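Local coordinates for USG-1 protein homolog (Pseudomonas aeruginosa, PDB 2HJS), which probably acts as an NAD- or NADP-dependent oxidoreductase of the aspartate-semialdehyde dehydrogenase family, working as a dimer on an aldehyde or oxo group, at residues Glu79-His84 with Gly100-Ser105; Ser94-Ser99 with Leu324-Leu329. All blocks are in the same frame, centred on the assembly; numbering follows the deposited sequence.

Interaction 1 (Glu79-His84 with Gly100-Ser105)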
ATOM      1  N   GLU A  79      -4.101 -12.989  25.489  1.00 53.29           N
ATOM      2  CA  GLU A  79      -4.114 -13.197  26.938  1.00 55.15           C
ATOM      3  C   GLU A  79      -4.923 -14.439  27.356  1.00 53.59           C
ATOM      4  O   GLU A  79      -4.561 -15.148  28.307  1.00 52.98           O
ATOM      5  CB  GLU A  79      -4.561 -11.938  27.695  1.00 55.32           C
ATOM      6  CG  GLU A  79      -5.951 -11.408  27.319  1.00 58.94           C
ATOM      7  CD  GLU A  79      -6.582 -10.558  28.433  1.00 60.31           C
ATOM      8  OE1 GLU A  79      -7.762 -10.842  28.802  1.00 66.24           O
ATOM      9  OE2 GLU A  79      -5.893  -9.631  28.954  1.00 66.06           O
ATOM     10  N   VAL A  80      -6.008 -14.705  26.631  1.00 52.53           N
ATOM     11  CA  VAL A  80      -6.790 -15.927  26.847  1.00 51.52           C
ATOM     12  C   VAL A  80      -5.943 -17.187  26.552  1.00 51.10           C
ATOM     13  O   VAL A  80      -5.986 -18.151  27.305  1.00 50.80           O
ATOM     14  CB  VAL A  80      -8.133 -15.912  26.065  1.00 51.23           C
ATOM     15  CG1 VAL A  80      -8.900 -17.213  26.274  1.00 50.89           C
ATOM     16  CG2 VAL A  80      -8.985 -14.718  26.492  1.00 50.13           C
ATOM     17  N   SER A  81      -5.183 -17.158  25.461  0.50 51.01           N
ATOM     18  CA  SER A  81      -4.276 -18.250  25.135  0.50 51.13           C
ATOM     19  C   SER A  81      -3.216 -18.462  26.226  0.50 51.38           C
ATOM     20  O   SER A  81      -2.989 -19.591  26.651  0.50 51.44           O
ATOM     21  CB  SER A  81      -3.597 -18.000  23.794  0.50 50.87           C
ATOM     22  OG  SER A  81      -2.646 -19.016  23.528  0.50 50.70           O
ATOM     23  N   ARG A  82      -2.576 -17.378  26.667  1.00 51.39           N
ATOM     24  CA  ARG A  82      -1.557 -17.443  27.730  1.00 51.76           C
ATOM     25  C   ARG A  82      -2.122 -18.055  29.003  1.00 51.75           C
ATOM     26  O   ARG A  82      -1.455 -18.845  29.677  1.00 51.33           O
ATOM     27  CB  ARG A  82      -1.023 -16.054  28.068  1.00 51.48           C
ATOM     28  CG  ARG A  82      -0.040 -15.481  27.071  1.00 53.76           C
ATOM     29  CD  ARG A  82       0.509 -14.149  27.577  1.00 54.92           C
ATOM     30  NE  ARG A  82       0.338 -13.145  26.546  1.00 61.25           N
ATOM     31  CZ  ARG A  82      -0.402 -12.048  26.663  1.00 62.22           C
ATOM     32  NH1 ARG A  82      -1.026 -11.763  27.796  1.00 61.56           N
ATOM     33  NH2 ARG A  82      -0.487 -11.223  25.630  1.00 64.44           N
ATOM     34  N   ALA A  83      -3.362 -17.688  29.315  1.00 51.94           N
ATOM     35  CA  ALA A  83      -4.018 -18.146  30.525  1.00 51.78           C
ATOM     36  C   ALA A  83      -4.483 -19.598  30.435  1.00 52.29           C
ATOM     37  O   ALA A  83      -4.572 -20.278  31.464  1.00 52.38           O
ATOM     38  CB  ALA A  83      -5.174 -17.222  30.888  1.00 51.72           C
ATOM     39  N   HIS A  84      -4.765 -20.089  29.227  1.00 52.08           N
ATOM     40  CA  HIS A  84      -5.418 -21.404  29.103  1.00 52.16           C
ATOM     41  C   HIS A  84      -4.810 -22.448  28.159  1.00 52.26           C
ATOM     42  O   HIS A  84      -5.085 -23.621  28.339  1.00 52.17           O
ATOM     43  CB  HIS A  84      -6.906 -21.248  28.743  1.00 52.44           C
ATOM     44  CG  HIS A  84      -7.711 -20.521  29.773  1.00 52.60           C
ATOM     45  ND1 HIS A  84      -8.150 -21.119  30.935  1.00 53.93           N
ATOM     46  CD2 HIS A  84      -8.168 -19.248  29.806  1.00 51.83           C
ATOM     47  CE1 HIS A  84      -8.832 -20.240  31.647  1.00 53.39           C
ATOM     48  NE2 HIS A  84      -8.860 -19.099  30.982  1.00 52.83           N
ATOM     49  N   GLY A 100      -1.023 -16.719  18.215  1.00 52.21           N
ATOM     50  CA  GLY A 100       0.449 -16.735  18.238  1.00 52.81           C
ATOM     51  C   GLY A 100       1.107 -16.446  19.584  1.00 53.44           C
ATOM     52  O   GLY A 100       2.329 -16.220  19.647  1.00 53.14           O
ATOM     53  N   ALA A 101       0.313 -16.476  20.660  1.00 53.60           N
ATOM     54  CA  ALA A 101       0.755 -16.040  21.986  1.00 53.72           C
ATOM     55  C   ALA A 101       1.928 -16.839  22.521  1.00 54.20           C
ATOM     56  O   ALA A 101       2.679 -16.332  23.347  1.00 54.06           O
ATOM     57  CB  ALA A 101      -0.396 -16.105  22.979  1.00 53.93           C
ATOM     58  N   LEU A 102       2.075 -18.083  22.060  1.00 54.91           N
ATOM     59  CA  LEU A 102       3.067 -19.018  22.614  1.00 55.99           C
ATOM     60  C   LEU A 102       4.165 -19.411  21.622  1.00 56.65           C
ATOM     61  O   LEU A 102       4.907 -20.390  21.842  1.00 55.98           O
ATOM     62  CB  LEU A 102       2.374 -20.262  23.168  1.00 56.30           C
ATOM     63  CG  LEU A 102       1.289 -19.974  24.211  1.00 57.08           C
ATOM     64  CD1 LEU A 102       0.507 -21.211  24.456  1.00 59.52           C
ATOM     65  CD2 LEU A 102       1.875 -19.425  25.525  1.00 58.44           C
ATOM     66  N   GLU A 103       4.236 -18.649  20.532  1.00 56.45           N
ATOM     67  CA  GLU A 103       5.322 -18.728  19.574  1.00 58.04           C
ATOM     68  C   GLU A 103       6.622 -18.221  20.206  1.00 58.23           C
ATOM     69  O   GLU A 103       6.585 -17.455  21.179  1.00 58.69           O
ATOM     70  CB  GLU A 103       4.998 -17.889  18.322  1.00 57.19           C
ATOM     71  CG  GLU A 103       4.035 -18.589  17.376  1.00 57.85           C
ATOM     72  CD  GLU A 103       3.530 -17.701  16.242  1.00 59.33           C
ATOM     73  OE1 GLU A 103       3.853 -16.478  16.177  1.00 62.10           O
ATOM     74  OE2 GLU A 103       2.783 -18.240  15.399  1.00 60.42           O
ATOM     75  N   PRO A 104       7.776 -18.633  19.649  1.00 58.25           N
ATOM     76  CA  PRO A 104       7.887 -19.577  18.531  1.00 58.25           C
ATOM     77  C   PRO A 104       8.117 -21.054  18.885  1.00 58.08           C
ATOM     78  O   PRO A 104       7.998 -21.903  18.002  1.00 59.64           O
ATOM     79  CB  PRO A 104       9.114 -19.049  17.786  1.00 58.80           C
ATOM     80  CG  PRO A 104      10.011 -18.502  18.900  1.00 58.57           C
ATOM     81  CD  PRO A 104       9.093 -18.103  20.055  1.00 58.42           C
ATOM     82  N   SER A 105       8.438 -21.363  20.140  0.50 57.24           N
ATOM     83  CA  SER A 105       8.904 -22.703  20.468  0.50 56.58           C
ATOM     84  C   SER A 105       7.888 -23.572  21.203  0.50 55.98           C
ATOM     85  O   SER A 105       7.813 -24.774  20.944  0.50 55.82           O
ATOM     86  CB  SER A 105      10.229 -22.651  21.238  0.50 56.61           C
ATOM     87  OG  SER A 105      10.046 -22.153  22.548  0.50 56.87           O
TER
HETATM   88  O   HOH W   1       2.054 -13.451  24.293  1.00 60.70           O
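Arg82 reaches Ala101 through one shared water: Arg82 NE donates to the water oxygen over 2.8 Å, and the water in turn donates a hydrogen bond to Ala101 O at 3.1 Å. The water lies in the guanidinium plane, at its edge. Glu79 CA, about one turn back on the same helix, lies 3.5 Å from that plane on one face, displaced toward the rim of the group. A bend in the arginine chain (chi3 -128°) folds the guanidinium back along the helix in this way, while the aliphatic CG packs loosely on the methyl of Ala101. A long, flexible residue suits this exposed margin because it gives both apolar stem and polar end.

Deeper in, Ser81 CB packs 3.8 Å from Ala101 CB. In the conformer described, one of two, Ser81 OG is trans to its own backbone nitrogen (chi1 176°), 3.7 Å from Ala101 CB and 4.0 Å from Leu102 CD1, and its polar need is met by a hydrogen bond to Asp97. Ser81 can therefore offer apolar neighbours a small, already satisfied surface. Alanine fits opposite it, since a single methyl lets the loop come close to the helix. The loop is shaped by a type I turn from Gly100 to Glu103, and Gly100, with phi 67°, readily takes the left-handed backbone conformation that leads into it.

Within the NAD-binding domain, the contact lays the loop that follows strand 94-97 against helix 78-90, where Ala101 also meets Ala78 and Leu102 extends along the helix to Ala85 and Glu86.

Interaction 2 (Ser94-Ser99 with Leu324-Leu329)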
ATOM      1  N   SER A  94      -5.675 -31.278  22.394  1.00 52.40           N
ATOM      2  CA  SER A  94      -4.747 -30.733  21.426  1.00 51.65           C
ATOM      3  C   SER A  94      -5.193 -29.304  21.127  1.00 51.32           C
ATOM      4  O   SER A  94      -6.390 -29.017  21.043  1.00 51.81           O
ATOM      5  CB  SER A  94      -4.757 -31.549  20.139  1.00 51.32           C
ATOM      6  OG  SER A  94      -3.980 -32.718  20.251  1.00 52.51           O
ATOM      7  N   VAL A  95      -4.242 -28.402  20.974  1.00 51.01           N
ATOM      8  CA  VAL A  95      -4.592 -26.993  20.844  1.00 50.14           C
ATOM      9  C   VAL A  95      -4.074 -26.438  19.557  1.00 50.53           C
ATOM     10  O   VAL A  95      -2.893 -26.614  19.220  1.00 51.58           O
ATOM     11  CB  VAL A  95      -4.067 -26.175  22.046  1.00 50.01           C
ATOM     12  CG1 VAL A  95      -4.318 -24.684  21.855  1.00 47.27           C
ATOM     13  CG2 VAL A  95      -4.719 -26.656  23.325  1.00 48.08           C
ATOM     14  N   ILE A  96      -4.947 -25.750  18.832  1.00 49.91           N
ATOM     15  CA  ILE A  96      -4.500 -24.913  17.734  1.00 48.23           C
ATOM     16  C   ILE A  96      -4.770 -23.454  18.111  1.00 49.43           C
ATOM     17  O   ILE A  96      -5.929 -23.048  18.223  1.00 49.49           O
ATOM     18  CB  ILE A  96      -5.180 -25.278  16.408  1.00 48.17           C
ATOM     19  CG1 ILE A  96      -4.749 -26.676  15.959  1.00 46.71           C
ATOM     20  CG2 ILE A  96      -4.839 -24.251  15.290  1.00 45.95           C
ATOM     21  CD1 ILE A  96      -5.771 -27.293  15.041  1.00 47.98           C
ATOM     22  N   ASP A  97      -3.702 -22.683  18.321  1.00 48.35           N
ATOM     23  CA  ASP A  97      -3.826 -21.321  18.807  1.00 48.60           C
ATOM     24  C   ASP A  97      -3.613 -20.312  17.681  1.00 48.21           C
ATOM     25  O   ASP A  97      -2.542 -20.249  17.110  1.00 48.17           O
ATOM     26  CB  ASP A  97      -2.794 -21.078  19.916  1.00 49.07           C
ATOM     27  CG  ASP A  97      -2.810 -19.632  20.444  1.00 50.63           C
ATOM     28  OD1 ASP A  97      -3.835 -18.923  20.278  1.00 52.55           O
ATOM     29  OD2 ASP A  97      -1.778 -19.199  21.018  1.00 53.61           O
ATOM     30  N   LEU A  98      -4.635 -19.522  17.368  1.00 48.22           N
ATOM     31  CA  LEU A  98      -4.549 -18.593  16.257  1.00 48.56           C
ATOM     32  C   LEU A  98      -3.922 -17.239  16.665  1.00 48.71           C
ATOM     33  O   LEU A  98      -3.669 -16.415  15.817  1.00 48.22           O
ATOM     34  CB  LEU A  98      -5.924 -18.381  15.622  1.00 48.46           C
ATOM     35  CG  LEU A  98      -6.589 -19.574  14.867  1.00 49.85           C
ATOM     36  CD1 LEU A  98      -7.166 -20.717  15.779  1.00 50.11           C
ATOM     37  CD2 LEU A  98      -7.693 -19.065  14.020  1.00 46.63           C
ATOM     38  N   SER A  99      -3.678 -17.028  17.956  1.00 49.25           N
ATOM     39  CA  SER A  99      -3.235 -15.725  18.453  1.00 50.14           C
ATOM     40  C   SER A  99      -1.714 -15.598  18.408  1.00 50.78           C
ATOM     41  O   SER A  99      -1.179 -14.515  18.556  1.00 50.58           O
ATOM     42  CB  SER A  99      -3.718 -15.528  19.883  1.00 50.18           C
ATOM     43  OG  SER A  99      -3.015 -16.397  20.740  1.00 50.85           O
ATOM     44  N   LEU A 324      -9.838 -20.669   8.026  1.00 48.74           N
ATOM     45  CA  LEU A 324      -9.748 -21.876   7.199  1.00 48.77           C
ATOM     46  C   LEU A 324      -8.397 -22.553   7.386  1.00 48.98           C
ATOM     47  O   LEU A 324      -8.341 -23.765   7.500  1.00 50.25           O
ATOM     48  CB  LEU A 324     -10.018 -21.591   5.718  1.00 48.19           C
ATOM     49  CG  LEU A 324     -10.009 -22.839   4.828  1.00 48.54           C
ATOM     50  CD1 LEU A 324     -11.093 -23.847   5.266  1.00 44.90           C
ATOM     51  CD2 LEU A 324     -10.211 -22.422   3.388  1.00 48.61           C
ATOM     52  N   ASN A 325      -7.311 -21.790   7.469  1.00 48.83           N
ATOM     53  CA  ASN A 325      -6.015 -22.436   7.727  1.00 48.99           C
ATOM     54  C   ASN A 325      -6.000 -23.233   9.046  1.00 49.19           C
ATOM     55  O   ASN A 325      -5.450 -24.342   9.112  1.00 49.89           O
ATOM     56  CB  ASN A 325      -4.866 -21.417   7.682  1.00 48.13           C
ATOM     57  CG  ASN A 325      -4.496 -21.019   6.264  1.00 49.92           C
ATOM     58  OD1 ASN A 325      -4.357 -21.880   5.387  1.00 50.25           O
ATOM     59  ND2 ASN A 325      -4.317 -19.701   6.027  1.00 46.53           N
ATOM     60  N   ALA A 326      -6.610 -22.672  10.091  1.00 49.25           N
ATOM     61  CA  ALA A 326      -6.710 -23.351  11.379  1.00 49.11           C
ATOM     62  C   ALA A 326      -7.528 -24.648  11.242  1.00 49.14           C
ATOM     63  O   ALA A 326      -7.151 -25.698  11.756  1.00 49.92           O
ATOM     64  CB  ALA A 326      -7.328 -22.415  12.427  1.00 47.73           C
ATOM     65  N   VAL A 327      -8.646 -24.574  10.535  1.00 49.23           N
ATOM     66  CA  VAL A 327      -9.510 -25.734  10.358  1.00 48.25           C
ATOM     67  C   VAL A 327      -8.806 -26.820   9.514  1.00 48.71           C
ATOM     68  O   VAL A 327      -8.858 -28.000   9.851  1.00 48.72           O
ATOM     69  CB  VAL A 327     -10.863 -25.328   9.737  1.00 48.55           C
ATOM     70  CG1 VAL A 327     -11.715 -26.560   9.436  1.00 45.91           C
ATOM     71  CG2 VAL A 327     -11.638 -24.383  10.675  1.00 47.11           C
ATOM     72  N   LEU A 328      -8.139 -26.412   8.436  1.00 48.89           N
ATOM     73  CA  LEU A 328      -7.382 -27.349   7.607  1.00 48.76           C
ATOM     74  C   LEU A 328      -6.344 -28.115   8.423  1.00 48.94           C
ATOM     75  O   LEU A 328      -6.166 -29.328   8.215  1.00 49.66           O
ATOM     76  CB  LEU A 328      -6.721 -26.612   6.436  1.00 48.86           C
ATOM     77  CG  LEU A 328      -7.625 -26.056   5.328  1.00 48.03           C
ATOM     78  CD1 LEU A 328      -6.801 -25.206   4.356  1.00 48.75           C
ATOM     79  CD2 LEU A 328      -8.323 -27.173   4.577  1.00 47.83           C
ATOM     80  N   LEU A 329      -5.670 -27.412   9.348  1.00 49.05           N
ATOM     81  CA  LEU A 329      -4.726 -28.007  10.301  1.00 48.45           C
ATOM     82  C   LEU A 329      -5.398 -29.009  11.216  1.00 49.66           C
ATOM     83  O   LEU A 329      -4.877 -30.100  11.427  1.00 51.09           O
ATOM     84  CB  LEU A 329      -4.014 -26.912  11.122  1.00 48.88           C
ATOM     85  CG  LEU A 329      -2.934 -27.334  12.136  1.00 48.55           C
ATOM     86  CD1 LEU A 329      -1.874 -28.219  11.471  1.00 45.50           C
ATOM     87  CD2 LEU A 329      -2.276 -26.077  12.750  1.00 46.42           C
TER
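The branched end of Leu98 covers the methyl of Ala326: Leu98 CD2 lies 3.7 Å from Ala326 CB, with Leu98 CG and CD1 only slightly farther. The small methyl lets the helix backbone come near the strand, and the leucine, which leaves the loop just past the strand end, is long enough to bridge the remaining distance. With CG trans to the carbonyl carbon (chi1 -68°), the side chain swings over to the helix although its CB bond does not aim there.

Ile96 and Leu329 run obliquely past each other. Leu329 CD2 lies against the flank of the isoleucine, 4.0 Å from Ile96 CG2 and nearly as close to Ile96 CG1, while Leu329 CG faces the terminal methyl, Ile96 CD1, at 4.1 Å. That same methyl also approaches the helix backbone, 3.9 Å from Ala326 O. A beta-branched residue serves well here: Ile96 CG2 touches both Ala326 CB and Leu329, and its longer branch covers the helix surface between them.

On the strand's far side, Asp97 points away from helix 317-336 and shapes the turn that ends the strand. Asp97 OD1 receives Ser99 N at 3.0 Å from above the carboxylate plane, closing an Asx turn, and takes Ser99 OG at 2.7 Å through its syn lone pair.

Strand 94-97 lies between strands 71-74 and 127-129 in the parallel part of the Rossmann sheet. Helix 317-336, close to the C-terminus, packs on it beside helix 17-28, whose Leu22 touches Ala326 and whose Val18 touches Leu98, whereas Val95 points to helix 78-90.

In the fold
Interaction 2 is made by strand 94-97 and the loop just past it, interaction 1 by the loop that follows and the helix before the strand. Interaction 2 is fully buried and held by aliphatic side chains, with no polar bond between its segments, joining the sheet to a helix more than two hundred residues later in the chain. Interaction 1 lies partly at the surface and is local; there a water bridge supplements packing of similar extent. Their centres are about 13 Å apart, and Asp97 connects them through its two oxygens, OD2 probably bonding Ser81. Strands 71-74 and 94-97 and helix 78-90 form a beta-alpha-beta crossover.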